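Bartonella effector protein (Bep) substrate of VirB T4SS (Bartonella rochalimae ATCC BAA-1498, PDB 4YK1) is a translocated effector whose BID domain, the part in this crystal, belongs to type IV secretion substrates, while the full-length protein probably transfers AMP to protein targets. Local coordinates at residues R70-S73 against E74-N78. Sequence-based numbering, arbitrary orientation. Where two conformers were deposited one is given.
Sequences RELS and ERIIN
E71 and R75, one turn apart on the helix, meet as stacked flat groups: carboxylate and guanidinium planes lie 11° apart, and E71 OE1 sits 3.3 Å from R75 NH2, over one face toward the rim. Because OE1 stands well above the guanidinium plane, no N-H is directed at it and the salt bridge is one of charge alone. E71 CG, anti to the backbone N, sends the chain alongside R75, whose straight chain runs the same way.

One residue back, the same i to i+4 spacing gives a different solution. R70 and E74 are inclined, their planes 56° apart. In the conformer described, R70 NH2 stays 4.4 Å from E74 OE2, beyond a salt bridge, and a water joins them, accepting from R70 NH2 at 2.9 Å and donating to E74 OE2; R70 has a second conformer, so the bridge may not always form. That same oxygen, E74 OE2, packs 3.4 Å from R70 CG. Among the apolar side chains, L72 CG rests against I76 CD1 at 3.9 Å.

Beneath these pairs the helical backbone sets the spacing: the amides of E74, R75 and I76 bond to the carbonyls of R70, E71 and L72, and that of I77 reaches S73 O only weakly. In the S73 conformer described, R70 O takes a second bond on the same face as E74 N: S73 OG donates to R70 O at 2.7 Å. A chi1 of 78° turns the hydroxyl of this buried residue back onto its own helix.

In the BID domain, a four-helix bundle topped with a hook, these residues belong to helix 67-78, which packs on the long helix 97-140: R70 and S73 touch F114, I77 meets K107 and S110, and S73 O accepts a hydrogen bond from S110 OG.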
loop_
_atom_site.group_PDB
_atom_site.type_symbol
_atom_site.label_atom_id
_atom_site.label_comp_id
_atom_site.label_asym_id
_atom_site.label_seq_id
_atom_site.Cartn_x
_atom_site.Cartn_y
_atom_site.Cartn_z
ATOM N N ARG A 70 3.530 -5.742 5.112
ATOM C CA ARG A 70 3.969 -6.127 6.458
ATOM C C ARG A 70 5.444 -6.484 6.433
ATOM O O ARG A 70 6.215 -6.032 7.266
ATOM C CB ARG A 70 3.180 -7.322 7.014
ATOM C CG ARG A 70 3.789 -7.854 8.327
ATOM C CD ARG A 70 3.129 -9.129 8.860
ATOM N NE ARG A 70 1.765 -8.901 9.326
ATOM C CZ ARG A 70 1.450 -8.405 10.520
ATOM N NH1 ARG A 70 0.176 -8.233 10.845
ATOM N NH2 ARG A 70 2.406 -8.068 11.383
ATOM N N GLU A 71 5.831 -7.296 5.458
ATOM C CA GLU A 71 7.218 -7.728 5.279
ATOM C C GLU A 71 8.153 -6.553 4.995
ATOM O O GLU A 71 9.229 -6.438 5.610
ATOM C CB GLU A 71 7.283 -8.768 4.152
ATOM C CG GLU A 71 8.649 -9.032 3.549
ATOM C CD GLU A 71 8.581 -10.055 2.396
ATOM O OE1 GLU A 71 8.811 -9.659 1.226
ATOM O OE2 GLU A 71 8.296 -11.249 2.668
ATOM N N LEU A 72 7.759 -5.670 4.080
ATOM C CA LEU A 72 8.563 -4.476 3.818
ATOM C C LEU A 72 8.671 -3.586 5.053
ATOM O O LEU A 72 9.737 -3.031 5.322
ATOM C CB LEU A 72 7.996 -3.655 2.655
ATOM C CG LEU A 72 8.790 -2.378 2.303
ATOM C CD1 LEU A 72 10.253 -2.674 1.850
ATOM C CD2 LEU A 72 8.078 -1.598 1.214
ATOM N N SER A 73 7.588 -3.415 5.807
ATOM C CA SER A 73 7.685 -2.577 7.003
ATOM C C SER A 73 8.723 -3.159 7.970
ATOM O O SER A 73 9.481 -2.411 8.597
ATOM C CB SER A 73 6.335 -2.431 7.704
ATOM O OG SER A 73 6.019 -3.588 8.464
ATOM N N GLU A 74 8.778 -4.486 8.072
ATOM C CA GLU A 74 9.740 -5.147 8.954
ATOM C C GLU A 74 11.179 -4.942 8.468
ATOM O O GLU A 74 12.094 -4.724 9.265
ATOM C CB GLU A 74 9.449 -6.656 9.063
ATOM C CG GLU A 74 8.197 -6.986 9.875
ATOM C CD GLU A 74 7.712 -8.437 9.693
ATOM O OE1 GLU A 74 8.457 -9.279 9.139
ATOM O OE2 GLU A 74 6.571 -8.735 10.111
ATOM N N ARG A 75 11.380 -5.059 7.163
ATOM C CA ARG A 75 12.724 -4.978 6.607
ATOM C C ARG A 75 13.292 -3.579 6.760
ATOM O O ARG A 75 14.473 -3.417 7.053
ATOM C CB ARG A 75 12.711 -5.419 5.144
ATOM C CG ARG A 75 12.520 -6.944 5.018
ATOM C CD ARG A 75 12.456 -7.400 3.577
ATOM N NE ARG A 75 12.167 -8.832 3.482
ATOM C CZ ARG A 75 11.958 -9.469 2.337
ATOM N NH1 ARG A 75 12.025 -8.808 1.184
ATOM N NH2 ARG A 75 11.693 -10.763 2.342
ATOM N N ILE A 76 12.441 -2.570 6.596
ATOM C CA ILE A 76 12.865 -1.178 6.735
ATOM C C ILE A 76 13.331 -0.917 8.149
ATOM O O ILE A 76 14.352 -0.287 8.376
ATOM C CB ILE A 76 11.737 -0.206 6.363
ATOM C CG1 ILE A 76 11.459 -0.256 4.864
ATOM C CG2 ILE A 76 12.072 1.241 6.831
ATOM C CD1 ILE A 76 10.185 0.521 4.484
ATOM N N ILE A 77 12.587 -1.414 9.119
ATOM C CA ILE A 77 12.964 -1.146 10.485
ATOM C C ILE A 77 14.152 -2.036 10.872
ATOM O O ILE A 77 15.002 -1.608 11.655
ATOM C CB ILE A 77 11.745 -1.285 11.426
ATOM C CG1 ILE A 77 11.980 -0.516 12.720
ATOM C CG2 ILE A 77 11.415 -2.721 11.701
ATOM C CD1 ILE A 77 10.762 0.231 13.193
ATOM N N ASN A 78 14.258 -3.232 10.292
ATOM C CA ASN A 78 15.419 -4.095 10.558
ATOM C C ASN A 78 16.716 -3.400 10.124
ATOM O O ASN A 78 17.729 -3.521 10.788
ATOM C CB ASN A 78 15.346 -5.430 9.817
ATOM C CG ASN A 78 14.345 -6.394 10.390
ATOM O OD1 ASN A 78 13.890 -6.261 11.524
ATOM N ND2 ASN A 78 14.027 -7.424 9.604
HETATM O O HOH W 1 5.006 -6.887 11.292
#